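PDB 2YXL: 450aa long hypothetical fmu protein from Pyrococcus horikoshii, which probably methylates cytosine at carbon 5 in RNA, using S-adenosyl-L-methionine as donor. Local coordinates for residues A[271-276]-A[335-340]; A[295-300]-A[314-319]. One frame throughout, in Å; residues are numbered along the deposited sequence.

In the fold
Both contacts lie at one end of the parallel part of the sheet in the Rossmann-like methyltransferase fold and bind the same sinefungin, contact 1 mainly at its amino acid end and contact 2 at ribose and adenine. Contact 1 is the more central and fully buried: it ties helix 272-280 to strand 331-337 by a salt bridge beside the ligand carboxylate. Contact 2, nearer the surface and partly buried, packs helix 294-306 on strand 312-315 within a beta-alpha-beta unit; apolar side chains make the join, while polar groups at its margins face the ligand. The two meet where Leu300 CD1 packs on Gly271 CA (3.6 Å) and on Thr274 CG2.

Contact 1. Residues A[271-276]-A[335-340]; sequences GGKTTH and LLDAPC. With SFG (sinefungin), chain B.
Lys273 and Asp337 join the start of helix 272-280 to strand 331-337, and the amino acid end of sinefungin completes the cluster. Along 271-276, Gly271 comes first: its backbone N donates to ligand O at 3.1 Å, and its positive phi of 109° would press a side chain against the preceding carbonyl. Gly272 N reaches the same oxygen at 2.9 Å, so two peptide N-H groups grip one carboxylate atom. Lys273 N serves the other, OXT, at 3.2 Å. This glycine-rich turn at a helix start is the cofactor-binding loop of class I methyltransferases, and the helix dipole probably adds to its hold on the carboxylate. The Lys273 side chain leaves with CG anti to its carbonyl carbon (chi1 -67°), runs extended, and bends at chi4 to bring NZ to Asp337 OD2 at 2.8 Å. The ammonium lies above the carboxylate plane, 64° out of it, and gives a second, weak bond to ligand OXT. OD2 also accepts a hydrogen bond from the ligand amino N at 2.7 Å, so it links the lysine to the ligand. Lower on the chain, Lys273 CB rests against Leu335 CD2 at 3.7 Å, the two side chains crossing nearly at right angles. With an alanine here in place of Lys273, Asp337 OD2 is likely to lose its lysine partner, and a gap to open over Leu335 CD2. Past the lysine, Thr275 N closes the first helical turn on Gly271 O. Farther along the other segment, Pro339 CG abuts adenine C8 at 3.4 Å. Around this contact, helix 246-255 packs on Lys273, His276 and Leu335, strand 383-389 lies beside Leu335 and Leu336, with its Thr388 holding Asp337 OD1, and helix 361-376 covers Leu336 and Pro339.

Contact 2. Residues A[295-300]-A[314-319]; sequences MRMKRL and PLVKDA. With SFG (sinefungin), chain B.
Met297 makes the apolar join between helix 294-306 and the end of strand 312-315, the helix and second strand of the beta-alpha-beta unit 286-290, 294-306, 312-315 of the Rossmann-like methyltransferase fold. Its CG stands anti to the backbone N (chi1 -174°), which sends the chain off the helix toward the strand; bends at chi2 and chi3 bring SD and CE over 314-316. CG meets Val316 CG2 at 3.8 Å, these two side chains sliding past each other in opposite directions. SD lies 4.0 Å from Pro314 CB, where the two side chains cross at about a right angle. The terminal methyl CE makes a van der Waals contact with Leu315 O at 3.5 Å, a carbonyl that accepts a weak bond from Lys317 N across the inverse gamma turn centred on Val316.

Polar interactions are directed to sinefungin. Ala319 N donates to adenine N1 at 3.1 Å, and Asp318 OD1 accepts a weak but nearly straight bond from N6 at 3.4 Å (171° at the hydrogen). Together they meet the N1-N6 edge of the base, consistent with the predicted cofactor-binding role of Asp318. On the helix, Arg296 folds back at chi2 and chi3 so that ribose O3' sits over one face of its guanidinium, offset toward the rim and 3.0 Å from NH2. A salt bridge from Arg320 to Asp318 OD2 and a weak bond from Arg296 NH2 to Ala269 O may help to place these groups.

The chemistry thus divides: apolar Met297 packs between helix and strand, while base recognition probably relies on the loop residues Asp318 and Ala319.

Contact 1. Residues A[271-276]-A[335-340]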
# COMPACT_ATOMS: atom_id res chain seq x y z
N GLY A 271 4.52 10.08 -6.32
CA GLY A 271 3.89 11.20 -7.02
C GLY A 271 2.45 11.04 -7.44
O GLY A 271 2.00 11.70 -8.38
N GLY A 272 1.71 10.18 -6.75
CA GLY A 272 0.29 9.99 -7.03
C GLY A 272 -0.51 11.27 -6.86
O GLY A 272 -1.33 11.62 -7.71
N LYS A 273 -0.25 11.98 -5.76
CA LYS A 273 -0.99 13.19 -5.45
C LYS A 273 -0.44 14.44 -6.13
O LYS A 273 -1.21 15.28 -6.59
CB LYS A 273 -1.10 13.39 -3.94
CG LYS A 273 -1.95 12.35 -3.26
CD LYS A 273 -2.15 12.67 -1.79
CE LYS A 273 -2.76 11.49 -1.04
NZ LYS A 273 -1.87 10.29 -1.04
N THR A 274 0.89 14.56 -6.21
CA THR A 274 1.51 15.72 -6.87
C THR A 274 1.20 15.77 -8.36
O THR A 274 1.05 16.85 -8.93
CB THR A 274 3.04 15.84 -6.60
OG1 THR A 274 3.65 16.65 -7.61
CG2 THR A 274 3.71 14.50 -6.58
N THR A 275 1.08 14.60 -8.99
CA THR A 275 0.67 14.53 -10.39
C THR A 275 -0.82 14.87 -10.56
O THR A 275 -1.23 15.38 -11.61
CB THR A 275 1.05 13.16 -11.03
OG1 THR A 275 1.12 13.29 -12.45
CG2 THR A 275 0.04 12.07 -10.67
N HIS A 276 -1.61 14.60 -9.52
CA HIS A 276 -3.03 14.95 -9.49
C HIS A 276 -3.23 16.45 -9.27
O HIS A 276 -4.12 17.06 -9.87
CB HIS A 276 -3.73 14.14 -8.39
CG HIS A 276 -5.23 14.14 -8.48
ND1 HIS A 276 -5.91 14.50 -9.63
CD2 HIS A 276 -6.17 13.78 -7.58
CE1 HIS A 276 -7.21 14.39 -9.41
NE2 HIS A 276 -7.40 13.96 -8.18
N LEU A 335 0.27 20.56 0.49
CA LEU A 335 -0.20 19.23 0.82
C LEU A 335 0.87 18.49 1.61
O LEU A 335 2.02 18.37 1.16
CB LEU A 335 -0.56 18.45 -0.45
CG LEU A 335 -0.80 16.94 -0.32
CD1 LEU A 335 -2.09 16.63 0.41
CD2 LEU A 335 -0.78 16.28 -1.69
N LEU A 336 0.51 18.03 2.80
CA LEU A 336 1.36 17.13 3.56
C LEU A 336 0.72 15.75 3.64
O LEU A 336 -0.05 15.45 4.56
CB LEU A 336 1.69 17.70 4.95
CG LEU A 336 2.58 16.89 5.91
CD1 LEU A 336 3.85 16.36 5.24
CD2 LEU A 336 2.93 17.71 7.14
N ASP A 337 1.01 14.93 2.64
CA ASP A 337 0.63 13.53 2.67
C ASP A 337 1.74 12.81 3.42
O ASP A 337 2.67 12.26 2.82
CB ASP A 337 0.43 12.97 1.25
CG ASP A 337 -0.05 11.54 1.25
OD1 ASP A 337 -0.91 11.18 2.09
OD2 ASP A 337 0.43 10.75 0.40
N ALA A 338 1.63 12.85 4.74
CA ALA A 338 2.73 12.53 5.64
C ALA A 338 3.16 11.07 5.60
O ALA A 338 2.31 10.19 5.46
CB ALA A 338 2.36 12.92 7.07
N PRO A 339 4.48 10.82 5.70
CA PRO A 339 4.93 9.45 5.92
C PRO A 339 4.26 8.92 7.18
O PRO A 339 4.16 9.65 8.18
CB PRO A 339 6.44 9.61 6.14
CG PRO A 339 6.65 11.06 6.42
CD PRO A 339 5.61 11.76 5.63
N CYS A 340 3.78 7.69 7.13
CA CYS A 340 3.00 7.14 8.23
C CYS A 340 3.14 5.63 8.34
O CYS A 340 3.90 5.02 7.59
CB CYS A 340 1.52 7.54 8.08
SG CYS A 340 0.70 6.81 6.65
N SFG B . 2.26 11.68 -1.37
CA SFG B . 2.86 10.50 -2.02
C SFG B . 1.98 10.03 -3.19
O SFG B . 2.53 9.37 -4.09
OXT SFG B . 0.77 10.35 -3.16
CB SFG B . 3.09 9.38 -0.98
CG SFG B . 4.12 9.80 0.08
CD SFG B . 4.44 8.68 1.08
NE SFG B . 3.22 8.35 1.83
C5' SFG B . 5.52 9.09 2.11
C4' SFG B . 6.82 9.66 1.48
O4' SFG B . 7.37 10.56 2.47
C3' SFG B . 7.91 8.61 1.23
O3' SFG B . 8.25 8.62 -0.17
C2' SFG B . 9.10 9.08 2.08
O2' SFG B . 10.34 8.92 1.38
C1' SFG B . 8.79 10.57 2.24
N9 SFG B . 9.45 11.22 3.40
C8 SFG B . 9.55 10.74 4.64
N7 SFG B . 10.19 11.62 5.42
C5 SFG B . 10.52 12.66 4.66
C6 SFG B . 11.19 13.86 4.91
N6 SFG B . 11.66 14.14 6.12
N1 SFG B . 11.35 14.73 3.90
C2 SFG B . 10.89 14.46 2.69
N3 SFG B . 10.24 13.33 2.42
C4 SFG B . 10.04 12.42 3.38

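Contact 2. Residues A[295-300]-A[314-319]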
# COMPACT_ATOMS: atom_id res chain seq x y z
N MET A 295 15.40 7.13 -4.88
CA MET A 295 14.91 6.02 -5.70
C MET A 295 13.39 6.09 -5.91
O MET A 295 12.87 5.55 -6.89
CB MET A 295 15.31 4.69 -5.07
CG MET A 295 15.53 3.55 -6.05
SD MET A 295 16.38 2.14 -5.32
CE MET A 295 18.08 2.72 -5.26
N ARG A 296 12.69 6.74 -4.98
CA ARG A 296 11.26 6.98 -5.12
C ARG A 296 11.02 8.23 -5.96
O ARG A 296 10.01 8.32 -6.67
CB ARG A 296 10.60 7.14 -3.74
CG ARG A 296 10.63 5.90 -2.85
CD ARG A 296 9.43 5.00 -3.03
NE ARG A 296 8.18 5.64 -2.60
CZ ARG A 296 7.75 5.69 -1.34
NH1 ARG A 296 8.46 5.16 -0.36
NH2 ARG A 296 6.60 6.30 -1.07
N MET A 297 11.94 9.18 -5.86
CA MET A 297 11.85 10.44 -6.61
C MET A 297 12.03 10.22 -8.11
O MET A 297 11.40 10.92 -8.91
CB MET A 297 12.88 11.45 -6.08
CG MET A 297 12.78 12.84 -6.70
SD MET A 297 11.31 13.75 -6.21
CE MET A 297 11.89 14.56 -4.72
N LYS A 298 12.87 9.26 -8.48
CA LYS A 298 13.10 8.94 -9.90
C LYS A 298 11.83 8.39 -10.57
O LYS A 298 11.67 8.52 -11.78
CB LYS A 298 14.31 8.01 -10.09
CG LYS A 298 14.10 6.55 -9.71
CD LYS A 298 13.68 5.69 -10.91
CE LYS A 298 13.15 4.33 -10.48
NZ LYS A 298 14.20 3.45 -9.89
N ARG A 299 10.96 7.77 -9.78
CA ARG A 299 9.66 7.31 -10.27
C ARG A 299 8.75 8.50 -10.55
O ARG A 299 8.04 8.52 -11.56
CB ARG A 299 8.99 6.35 -9.29
CG ARG A 299 9.69 5.00 -9.15
CD ARG A 299 8.69 3.87 -8.89
NE ARG A 299 8.00 4.00 -7.60
CZ ARG A 299 8.24 3.24 -6.53
NH1 ARG A 299 7.55 3.44 -5.42
NH2 ARG A 299 9.14 2.27 -6.58
N LEU A 300 8.79 9.49 -9.66
CA LEU A 300 8.03 10.73 -9.82
C LEU A 300 8.45 11.49 -11.08
O LEU A 300 7.60 11.99 -11.82
CB LEU A 300 8.14 11.62 -8.57
CG LEU A 300 7.59 13.05 -8.55
CD1 LEU A 300 6.17 13.16 -9.09
CD2 LEU A 300 7.63 13.62 -7.14
N PRO A 314 11.17 19.13 -8.79
CA PRO A 314 11.50 18.12 -7.79
C PRO A 314 12.73 18.49 -6.96
O PRO A 314 13.72 19.00 -7.50
CB PRO A 314 11.75 16.86 -8.62
CG PRO A 314 12.19 17.36 -9.96
CD PRO A 314 11.62 18.74 -10.14
N LEU A 315 12.66 18.23 -5.66
CA LEU A 315 13.75 18.56 -4.74
C LEU A 315 14.01 17.43 -3.75
O LEU A 315 13.25 17.21 -2.81
CB LEU A 315 13.44 19.87 -3.99
CG LEU A 315 13.56 21.19 -4.77
CD1 LEU A 315 12.74 22.28 -4.11
CD2 LEU A 315 15.02 21.61 -4.92
N VAL A 316 15.12 16.72 -3.97
CA VAL A 316 15.52 15.60 -3.12
C VAL A 316 16.19 16.12 -1.85
O VAL A 316 17.41 16.05 -1.69
CB VAL A 316 16.45 14.61 -3.87
CG1 VAL A 316 16.58 13.30 -3.09
CG2 VAL A 316 15.95 14.34 -5.28
N LYS A 317 15.38 16.66 -0.94
CA LYS A 317 15.86 17.23 0.31
C LYS A 317 14.92 16.89 1.47
O LYS A 317 13.78 16.48 1.26
CB LYS A 317 16.03 18.75 0.20
CG LYS A 317 17.37 19.21 -0.37
CD LYS A 317 17.30 19.48 -1.87
CE LYS A 317 18.68 19.69 -2.47
NZ LYS A 317 19.32 20.96 -2.02
N ASP A 318 15.42 17.07 2.69
CA ASP A 318 14.62 16.93 3.90
C ASP A 318 13.55 18.02 3.91
O ASP A 318 13.84 19.19 3.67
CB ASP A 318 15.51 17.04 5.15
CG ASP A 318 14.81 16.58 6.41
OD1 ASP A 318 13.60 16.86 6.58
OD2 ASP A 318 15.47 15.94 7.26
N ALA A 319 12.31 17.62 4.20
CA ALA A 319 11.17 18.54 4.15
C ALA A 319 11.00 19.36 5.43
O ALA A 319 10.15 20.25 5.49
CB ALA A 319 9.89 17.80 3.80
N SFG B . 2.26 11.68 -1.37
CA SFG B . 2.86 10.50 -2.02
C SFG B . 1.98 10.03 -3.19
O SFG B . 2.53 9.37 -4.09
OXT SFG B . 0.77 10.35 -3.16
CB SFG B . 3.09 9.38 -0.98
CG SFG B . 4.12 9.80 0.08
CD SFG B . 4.44 8.68 1.08
NE SFG B . 3.22 8.35 1.83
C5' SFG B . 5.52 9.09 2.11
C4' SFG B . 6.82 9.66 1.48
O4' SFG B . 7.37 10.56 2.47
C3' SFG B . 7.91 8.61 1.23
O3' SFG B . 8.25 8.62 -0.17
C2' SFG B . 9.10 9.08 2.08
O2' SFG B . 10.34 8.92 1.38
C1' SFG B . 8.79 10.57 2.24
N9 SFG B . 9.45 11.22 3.40
C8 SFG B . 9.55 10.74 4.64
N7 SFG B . 10.19 11.62 5.42
C5 SFG B . 10.52 12.66 4.66
C6 SFG B . 11.19 13.86 4.91
N6 SFG B . 11.66 14.14 6.12
N1 SFG B . 11.35 14.73 3.90
C2 SFG B . 10.89 14.46 2.69
N3 SFG B . 10.24 13.33 2.42
C4 SFG B . 10.04 12.42 3.38